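Putative adhesin (Bacteroides fragilis NCTC 9343, PDB 3PET) is of unknown function but probably serves in cell adhesion, as a putative lipoprotein built around a right-handed beta-helix. Local coordinates at residues A[42-47]-A[65-70]; A[54-59]-A[79-84]; A[88-93]-A[101-106]. All coordinates share one frame; numbering follows the deposited sequence.

Interaction 1 of 3, residues A[42-47]-A[65-70]; sequences TDLQIY and LFLSID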
loop_
_atom_site.group_PDB
_atom_site.type_symbol
_atom_site.label_atom_id
_atom_site.label_comp_id
_atom_site.label_asym_id
_atom_site.label_seq_id
_atom_site.Cartn_x
_atom_site.Cartn_y
_atom_site.Cartn_z
ATOM N N THR A 42 9.226 32.039 -8.805
ATOM C CA THR A 42 9.148 31.003 -7.772
ATOM C C THR A 42 8.130 31.485 -6.742
ATOM O O THR A 42 8.190 32.633 -6.325
ATOM C CB THR A 42 10.523 30.666 -7.158
ATOM O OG1 THR A 42 11.336 30.140 -8.194
ATOM C CG2 THR A 42 10.431 29.634 -6.045
ATOM N N ASP A 43 7.168 30.632 -6.371
ATOM C CA ASP A 43 6.164 31.049 -5.407
ATOM C C ASP A 43 5.570 29.858 -4.663
ATOM O O ASP A 43 5.543 28.734 -5.165
ATOM C CB ASP A 43 5.044 31.870 -6.098
ATOM C CG ASP A 43 4.148 32.607 -5.108
ATOM O OD1 ASP A 43 4.699 33.294 -4.192
ATOM O OD2 ASP A 43 2.915 32.405 -5.165
ATOM N N LEU A 44 5.145 30.123 -3.427
ATOM C CA LEU A 44 4.486 29.165 -2.569
ATOM C C LEU A 44 3.318 29.836 -1.917
ATOM O O LEU A 44 3.487 30.873 -1.256
ATOM C CB LEU A 44 5.440 28.576 -1.500
ATOM C CG LEU A 44 4.767 27.676 -0.443
ATOM C CD1 LEU A 44 4.260 26.350 -1.047
ATOM C CD2 LEU A 44 5.682 27.429 0.716
ATOM N N GLN A 45 2.120 29.255 -2.120
ATOM C CA GLN A 45 0.902 29.731 -1.477
ATOM C C GLN A 45 0.228 28.602 -0.779
ATOM O O GLN A 45 0.137 27.491 -1.323
ATOM C CB GLN A 45 -0.079 30.396 -2.453
ATOM C CG GLN A 45 0.545 31.531 -3.240
ATOM C CD GLN A 45 -0.442 32.334 -4.021
ATOM O OE1 GLN A 45 -1.498 31.849 -4.462
ATOM N NE2 GLN A 45 -0.087 33.587 -4.238
ATOM N N ILE A 46 -0.254 28.876 0.431
ATOM C CA ILE A 46 -0.988 27.882 1.213
ATOM C C ILE A 46 -2.339 28.490 1.569
ATOM O O ILE A 46 -2.411 29.571 2.158
ATOM C CB ILE A 46 -0.211 27.326 2.431
ATOM C CG1 ILE A 46 1.147 26.686 1.956
ATOM C CG2 ILE A 46 -1.076 26.262 3.166
ATOM C CD1 ILE A 46 2.157 26.282 3.030
ATOM N N TYR A 47 -3.400 27.798 1.154
ATOM C CA TYR A 47 -4.785 28.188 1.379
ATOM C C TYR A 47 -5.436 27.287 2.413
ATOM O O TYR A 47 -5.274 26.072 2.366
ATOM C CB TYR A 47 -5.573 28.128 0.063
ATOM C CG TYR A 47 -7.051 28.423 0.220
ATOM C CD1 TYR A 47 -7.526 29.738 0.222
ATOM C CD2 TYR A 47 -7.972 27.396 0.412
ATOM C CE1 TYR A 47 -8.881 30.023 0.407
ATOM C CE2 TYR A 47 -9.336 27.671 0.595
ATOM C CZ TYR A 47 -9.784 28.989 0.576
ATOM O OH TYR A 47 -11.120 29.312 0.736
ATOM N N LEU A 65 12.588 22.794 -1.457
ATOM C CA LEU A 65 11.518 23.366 -0.666
ATOM C C LEU A 65 11.073 22.299 0.324
ATOM O O LEU A 65 10.595 21.234 -0.097
ATOM C CB LEU A 65 10.342 23.815 -1.564
ATOM C CG LEU A 65 9.078 24.282 -0.833
ATOM C CD1 LEU A 65 9.332 25.591 -0.052
ATOM C CD2 LEU A 65 7.936 24.471 -1.816
ATOM N N PHE A 66 11.231 22.577 1.635
ATOM C CA PHE A 66 10.801 21.668 2.695
ATOM C C PHE A 66 9.539 22.191 3.333
ATOM O O PHE A 66 9.519 23.315 3.812
ATOM C CB PHE A 66 11.903 21.493 3.765
ATOM C CG PHE A 66 13.118 20.720 3.309
ATOM C CD1 PHE A 66 13.162 19.337 3.416
ATOM C CD2 PHE A 66 14.233 21.377 2.827
ATOM C CE1 PHE A 66 14.302 18.625 3.006
ATOM C CE2 PHE A 66 15.374 20.673 2.457
ATOM C CZ PHE A 66 15.398 19.305 2.531
ATOM N N LEU A 67 8.496 21.372 3.358
ATOM C CA LEU A 67 7.227 21.693 4.007
ATOM C C LEU A 67 7.025 20.679 5.128
ATOM O O LEU A 67 7.056 19.490 4.878
ATOM C CB LEU A 67 6.062 21.654 2.997
ATOM C CG LEU A 67 6.204 22.487 1.714
ATOM C CD1 LEU A 67 5.063 22.193 0.755
ATOM C CD2 LEU A 67 6.265 24.005 2.028
ATOM N N SER A 68 6.909 21.142 6.366
ATOM C CA SER A 68 6.757 20.242 7.499
ATOM C C SER A 68 5.683 20.737 8.451
ATOM O O SER A 68 5.155 21.836 8.279
ATOM C CB SER A 68 8.083 20.092 8.232
ATOM O OG SER A 68 8.538 21.359 8.668
ATOM N N ILE A 69 5.330 19.895 9.443
ATOM C CA ILE A 69 4.331 20.203 10.471
ATOM C C ILE A 69 4.835 19.737 11.819
ATOM O O ILE A 69 5.737 18.896 11.891
ATOM C CB ILE A 69 2.922 19.580 10.157
ATOM C CG1 ILE A 69 2.962 18.034 10.123
ATOM C CG2 ILE A 69 2.329 20.145 8.862
ATOM C CD1 ILE A 69 1.646 17.354 10.407
ATOM N N ASP A 70 4.230 20.272 12.893
ATOM C CA ASP A 70 4.442 19.794 14.245
ATOM C C ASP A 70 3.556 18.539 14.315
ATOM O O ASP A 70 2.324 18.639 14.374
ATOM C CB ASP A 70 4.085 20.870 15.310
ATOM C CG ASP A 70 4.195 20.377 16.755
ATOM O OD1 ASP A 70 4.468 19.174 16.962
ATOM O OD2 ASP A 70 4.045 21.202 17.673
#

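Interaction 2 of 3, residues A[54-59]-A[79-84]; sequences ALIQVA and KKMKIT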
loop_
_atom_site.group_PDB
_atom_site.type_symbol
_atom_site.label_atom_id
_atom_site.label_comp_id
_atom_site.label_asym_id
_atom_site.label_seq_id
_atom_site.Cartn_x
_atom_site.Cartn_y
_atom_site.Cartn_z
ATOM N N ALA A 54 -1.088 28.090 9.663
ATOM C CA ALA A 54 -0.043 28.472 10.615
ATOM C C ALA A 54 0.765 27.271 11.126
ATOM O O ALA A 54 1.878 27.475 11.607
ATOM C CB ALA A 54 -0.652 29.231 11.793
ATOM N N LEU A 55 0.233 26.029 10.996
ATOM C CA LEU A 55 0.913 24.806 11.452
ATOM C C LEU A 55 2.009 24.330 10.472
ATOM O O LEU A 55 2.794 23.452 10.818
ATOM C CB LEU A 55 -0.090 23.659 11.666
ATOM C CG LEU A 55 -1.214 23.863 12.690
ATOM C CD1 LEU A 55 -2.090 22.641 12.740
ATOM C CD2 LEU A 55 -0.674 24.151 14.094
ATOM N N ILE A 56 2.057 24.888 9.269
ATOM C CA ILE A 56 3.025 24.446 8.262
ATOM C C ILE A 56 4.330 25.240 8.352
ATOM O O ILE A 56 4.330 26.465 8.244
ATOM C CB ILE A 56 2.419 24.489 6.836
ATOM C CG1 ILE A 56 1.124 23.590 6.775
ATOM C CG2 ILE A 56 3.498 24.056 5.777
ATOM C CD1 ILE A 56 0.387 23.579 5.486
ATOM N N GLN A 57 5.442 24.537 8.531
ATOM C CA GLN A 57 6.748 25.205 8.561
ATOM C C GLN A 57 7.333 25.099 7.154
ATOM O O GLN A 57 7.233 24.058 6.495
ATOM C CB GLN A 57 7.679 24.593 9.624
ATOM C CG GLN A 57 7.146 24.699 11.054
ATOM C CD GLN A 57 6.473 23.421 11.503
ATOM O OE1 GLN A 57 6.897 22.309 11.155
ATOM N NE2 GLN A 57 5.402 23.559 12.258
ATOM N N VAL A 58 7.914 26.194 6.701
ATOM C CA VAL A 58 8.414 26.338 5.335
ATOM C C VAL A 58 9.888 26.732 5.349
ATOM O O VAL A 58 10.257 27.629 6.084
ATOM C CB VAL A 58 7.547 27.426 4.623
ATOM C CG1 VAL A 58 8.119 27.799 3.243
ATOM C CG2 VAL A 58 6.079 26.983 4.503
ATOM N N ALA A 59 10.712 26.107 4.500
ATOM C CA ALA A 59 12.135 26.454 4.360
ATOM C C ALA A 59 12.677 25.982 3.041
ATOM O O ALA A 59 12.304 24.916 2.563
ATOM C CB ALA A 59 12.967 25.830 5.492
ATOM N N LYS A 79 -9.690 20.001 6.429
ATOM C CA LYS A 79 -10.542 20.355 5.281
ATOM C C LYS A 79 -10.211 21.757 4.738
ATOM O O LYS A 79 -10.018 22.693 5.529
ATOM C CB LYS A 79 -12.038 20.301 5.662
ATOM C CG LYS A 79 -12.575 18.888 5.856
ATOM C CD LYS A 79 -14.099 18.827 5.781
ATOM C CE LYS A 79 -14.747 18.737 7.143
ATOM N NZ LYS A 79 -14.930 20.076 7.754
ATOM N N LYS A 80 -10.188 21.895 3.391
ATOM C CA LYS A 80 -9.950 23.147 2.639
ATOM C C LYS A 80 -8.457 23.445 2.394
ATOM O O LYS A 80 -8.168 24.352 1.607
ATOM C CB LYS A 80 -10.637 24.376 3.289
ATOM C CG LYS A 80 -12.168 24.325 3.212
ATOM C CD LYS A 80 -12.823 25.229 4.245
ATOM C CE LYS A 80 -14.316 25.004 4.365
ATOM N NZ LYS A 80 -15.085 25.645 3.261
HETATM N N MSE A 81 -7.522 22.660 3.000
HETATM C CA MSE A 81 -6.065 22.866 2.846
HETATM C C MSE A 81 -5.611 22.661 1.391
HETATM O O MSE A 81 -5.830 21.587 0.828
HETATM C CB MSE A 81 -5.265 21.933 3.774
HETATM C CG MSE A 81 -5.381 22.292 5.253
HETATM SE SE MSE A 81 -4.830 24.142 5.674
HETATM C CE MSE A 81 -3.026 24.024 5.137
ATOM N N LYS A 82 -5.024 23.695 0.772
ATOM C CA LYS A 82 -4.514 23.588 -0.603
ATOM C C LYS A 82 -3.147 24.251 -0.668
ATOM O O LYS A 82 -2.999 25.418 -0.270
ATOM C CB LYS A 82 -5.478 24.196 -1.636
ATOM C CG LYS A 82 -5.111 23.810 -3.058
ATOM C CD LYS A 82 -5.597 24.787 -4.114
ATOM C CE LYS A 82 -7.039 24.571 -4.487
ATOM N NZ LYS A 82 -7.471 25.456 -5.601
ATOM N N ILE A 83 -2.150 23.494 -1.130
ATOM C CA ILE A 83 -0.782 23.985 -1.262
ATOM C C ILE A 83 -0.498 24.182 -2.752
ATOM O O ILE A 83 -0.564 23.229 -3.514
ATOM C CB ILE A 83 0.227 23.014 -0.568
ATOM C CG1 ILE A 83 -0.091 22.879 0.949
ATOM C CG2 ILE A 83 1.688 23.466 -0.808
ATOM C CD1 ILE A 83 0.460 21.574 1.646
ATOM N N THR A 84 -0.192 25.416 -3.164
ATOM C CA THR A 84 0.070 25.768 -4.550
ATOM C C THR A 84 1.541 26.136 -4.654
ATOM O O THR A 84 2.018 27.049 -3.969
ATOM C CB THR A 84 -0.906 26.867 -4.988
ATOM O OG1 THR A 84 -2.208 26.282 -4.998
ATOM C CG2 THR A 84 -0.606 27.407 -6.383
#

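Interaction 3 of 3, residues A[88-93]-A[101-106]; sequences PTLNGI and VHIENG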
loop_
_atom_site.group_PDB
_atom_site.type_symbol
_atom_site.label_atom_id
_atom_site.label_comp_id
_atom_site.label_asym_id
_atom_site.label_seq_id
_atom_site.Cartn_x
_atom_site.Cartn_y
_atom_site.Cartn_z
ATOM N N PRO A 88 10.465 27.709 -11.890
ATOM C CA PRO A 88 10.815 27.526 -13.312
ATOM C C PRO A 88 11.204 26.074 -13.663
ATOM O O PRO A 88 10.984 25.646 -14.799
ATOM C CB PRO A 88 12.005 28.477 -13.497
ATOM C CG PRO A 88 11.826 29.518 -12.412
ATOM C CD PRO A 88 11.395 28.659 -11.245
ATOM N N THR A 89 11.810 25.325 -12.709
ATOM C CA THR A 89 12.251 23.959 -12.948
ATOM C C THR A 89 11.868 23.028 -11.803
ATOM O O THR A 89 11.719 23.481 -10.666
ATOM C CB THR A 89 13.792 23.874 -13.182
ATOM O OG1 THR A 89 14.485 24.189 -11.973
ATOM C CG2 THR A 89 14.288 24.724 -14.361
ATOM N N LEU A 90 11.762 21.715 -12.101
ATOM C CA LEU A 90 11.507 20.694 -11.093
ATOM C C LEU A 90 12.182 19.389 -11.486
ATOM O O LEU A 90 11.929 18.869 -12.581
ATOM C CB LEU A 90 10.007 20.469 -10.838
ATOM C CG LEU A 90 9.675 19.648 -9.572
ATOM C CD1 LEU A 90 9.958 20.447 -8.295
ATOM C CD2 LEU A 90 8.245 19.188 -9.598
ATOM N N ASN A 91 13.038 18.862 -10.577
ATOM C CA ASN A 91 13.777 17.613 -10.764
ATOM C C ASN A 91 13.398 16.533 -9.756
ATOM O O ASN A 91 13.767 15.382 -9.945
ATOM C CB ASN A 91 15.286 17.874 -10.662
ATOM C CG ASN A 91 15.781 18.729 -11.795
ATOM O OD1 ASN A 91 16.267 19.820 -11.572
ATOM N ND2 ASN A 91 15.593 18.285 -13.037
ATOM N N GLY A 92 12.723 16.907 -8.673
ATOM C CA GLY A 92 12.378 15.925 -7.660
ATOM C C GLY A 92 11.198 16.268 -6.792
ATOM O O GLY A 92 10.981 17.430 -6.443
ATOM N N ILE A 93 10.423 15.226 -6.458
ATOM C CA ILE A 93 9.319 15.296 -5.508
ATOM C C ILE A 93 9.498 14.157 -4.540
ATOM O O ILE A 93 9.496 12.990 -4.947
ATOM C CB ILE A 93 7.871 15.303 -6.113
ATOM C CG1 ILE A 93 7.674 16.442 -7.150
ATOM C CG2 ILE A 93 6.810 15.434 -4.967
ATOM C CD1 ILE A 93 6.416 16.287 -8.009
ATOM N N VAL A 101 -0.706 14.723 -4.969
ATOM C CA VAL A 101 0.288 15.613 -5.591
ATOM C C VAL A 101 -0.076 15.719 -7.070
ATOM O O VAL A 101 -0.165 14.694 -7.761
ATOM C CB VAL A 101 1.772 15.181 -5.364
ATOM C CG1 VAL A 101 2.746 16.187 -5.987
ATOM C CG2 VAL A 101 2.080 15.007 -3.867
ATOM N N HIS A 102 -0.284 16.958 -7.558
ATOM C CA HIS A 102 -0.665 17.172 -8.953
ATOM C C HIS A 102 0.310 18.052 -9.688
ATOM O O HIS A 102 0.857 19.000 -9.115
ATOM C CB HIS A 102 -2.050 17.854 -9.059
ATOM C CG HIS A 102 -3.203 17.095 -8.478
ATOM N ND1 HIS A 102 -4.041 16.331 -9.277
ATOM C CD2 HIS A 102 -3.665 17.066 -7.205
ATOM C CE1 HIS A 102 -4.944 15.814 -8.456
ATOM N NE2 HIS A 102 -4.772 16.250 -7.205
ATOM N N ILE A 103 0.481 17.754 -10.988
ATOM C CA ILE A 103 1.142 18.557 -12.025
ATOM C C ILE A 103 0.119 18.506 -13.154
ATOM O O ILE A 103 0.160 17.600 -13.999
ATOM C CB ILE A 103 2.570 18.118 -12.440
ATOM C CG1 ILE A 103 3.532 17.959 -11.223
ATOM C CG2 ILE A 103 3.117 19.089 -13.518
ATOM C CD1 ILE A 103 5.093 17.597 -11.596
ATOM N N GLU A 104 -0.897 19.363 -13.064
ATOM C CA GLU A 104 -2.015 19.318 -14.010
ATOM C C GLU A 104 -1.675 19.811 -15.410
ATOM O O GLU A 104 -2.265 19.327 -16.369
ATOM C CB GLU A 104 -3.196 20.165 -13.500
ATOM C CG GLU A 104 -3.769 19.757 -12.156
ATOM C CD GLU A 104 -5.011 20.531 -11.744
ATOM O OE1 GLU A 104 -4.952 21.780 -11.658
ATOM O OE2 GLU A 104 -6.041 19.875 -11.471
ATOM N N ASN A 105 -0.803 20.816 -15.526
ATOM C CA ASN A 105 -0.573 21.457 -16.807
ATOM C C ASN A 105 0.849 21.340 -17.352
ATOM O O ASN A 105 1.273 22.183 -18.122
ATOM C CB ASN A 105 -1.010 22.930 -16.713
ATOM C CG ASN A 105 -2.501 23.022 -16.537
ATOM O OD1 ASN A 105 -3.283 22.574 -17.387
ATOM N ND2 ASN A 105 -2.921 23.508 -15.389
ATOM N N GLY A 106 1.537 20.263 -17.044
ATOM C CA GLY A 106 2.837 20.032 -17.655
ATOM C C GLY A 106 4.094 20.342 -16.887
ATOM O O GLY A 106 4.121 21.186 -15.989
#

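Interaction 1 of 3, residues A[42-47]-A[65-70]
Leu44 sets CD2 against methyls of both Leu65 and Leu67, which lie on the facing strand, and CD1 against Leu65. The tightest meeting is between Leu44 CD2 and Leu67 CD2, 3.7 Å apart. The same methyl of Leu44 also touches Leu65, with CD2 to Leu65 CD1 at 4.2 Å. The other branch does its own share: Leu44 CD1 lies 4.2 Å from Leu65 CD2. Leu44 is therefore the shared partner, and both of its branches are used.

The approach differs for the two partners. Leu44 and Leu67 run past each other in opposite directions, so they meet methyl to methyl as they pass. Leu65 meets Leu44 at a slant, branch against branch. The two facing leucines also differ in their first torsion. Leu65 holds CG opposite the backbone N (chi1 173°), whereas Leu67 turns CG to the N side (chi1 -53°). These different rotations let residues two apart on one strand both bring a methyl to Leu44.

The backbones stay well apart. The CA atoms of Leu44 and Leu65 are 9.3 Å from each other, and no hydrogen bond links the segments. They belong to separate layers, joined by side chains across the interior. Strand 43-47 uses its backbone bonds for strands 11-16 and 82-87. Strand 64-69 pairs with strands 56-61 and 23-26. Val58, Ile83 and Ile85 touch Leu44 as well and extend the same hydrophobic core.

All three touching side chains are buried aliphatic groups. With no polar atom engaged between the segments, the contact implies cohesion by van der Waals packing and exclusion of water, with little directional constraint.

Interaction 2 of 3, residues A[54-59]-A[79-84]
Ile56 and selenomethionine Met81 make the tighter of two apolar contacts. They meet end to end, methyl against methyl. Ile56 CD1 and Met81 CE are 3.5 Å apart, closer than usual for two methyl carbons. Met81 gets there by folding: its chain bends at both chi2 (-57°) and chi3 (-62°), which curls the terminal methyl round toward Ile56. Ile56 instead extends its longer branch, with CD1 stretched away from CA (chi2 177°).

The second apolar contact is looser. Ile56 CD1 lies 4.3 Å from Ile83 CD1. One methyl of Ile56 thus serves both partners, which sit two residues apart in the chain. Ile46 packs against both Ile56 and Met81, and Ile52 and Val53 of the short helix 50-53 give Met81 further cover. A bound acetate, probably from the crystallisation liquor, lies about 4 Å from the Met81 side chain.

No hydrogen bond joins the two segments. Their nearest CA atoms, those of Ile56 and Ile83, are 10.3 Å apart. Backbone bonding goes to other strands: strand 56-61 pairs with strand 64-69, and strand 82-87 pairs with strands 43-47 and 31-36.

Inward aliphatic side chains that meet between separate strand layers are characteristic of the hydrophobic interior of a beta-helix. Here they fill the N-terminal part of that fold, where antiparallel strand pairs join the parallel ones.

Interaction 3 of 3, residues A[88-93]-A[101-106]
Ile93 and Ile103 form the centre of a wholly apolar contact. Their CD1 atoms are 4.0 Å apart. Each isoleucine has its CG1 branch on the N side (Ile93 chi1 -55°), and from there the branch extends into the interior. Ile93 CD1 also meets Val101 CG1 at 4.2 Å. In both pairs the side chains pass alongside one another, pointing contrary ways. Ile103 CD1 has a second neighbour in Leu90 CD2, at 4.1 Å. Leu90 crosses Ile103 at an angle. The four residues therefore make a chain of touches, from Leu90 through Ile103 and Ile93 to Val101. All four are buried.

Hydrogen bonds play no part across the contact. The CA atoms of Ile93 and Val101 are 9.0 Å apart, and those of Leu90 and Ile103 are 10.6 Å apart. The touching parts run nearly antiparallel, 159° apart, but they face each other across the core and are not paired.

Polar bonding occurs with residues outside the two segments. Asn91 ND2 bonds to the backbone O of Asn111, and Leu90 O accepts a bond from Thr109 OG1. His102, whose CB points away from the other segment, stacks its ring with that of Tyr33.

Strand 92-95 lies between strands 23-26 and 111-116, parallel to both. Strand 101-103 lies between 31-36 and 122-128 in the same manner. Tyr34 of strand 31-36 touches both Leu90 and Ile103, and Ile124 of strand 122-128 continues the core beyond Ile103.

How the interactions relate
Interactions 1 and 2 share one patch of core, with centres 6 Å apart. Their segments alternate along the chain, and two of them, 54-59 and 65-70, are antiparallel neighbours. Ser68 O lies 2.7 Å from Gln57 N, and Phe66 N lies 2.7 Å from Ala59 O, both probable hydrogen bonds. Strand 82-87 likewise pairs with strand 43-47. Two strand pairs thus face each other, and both contacts bridge them. Interaction 3 comes later in the chain, nearer the middle of the beta-helix. Its centre is 15 Å from interaction 1 and 18 Å from interaction 2. Thr42 OG1 packs 3.4 Å from Pro88 CD.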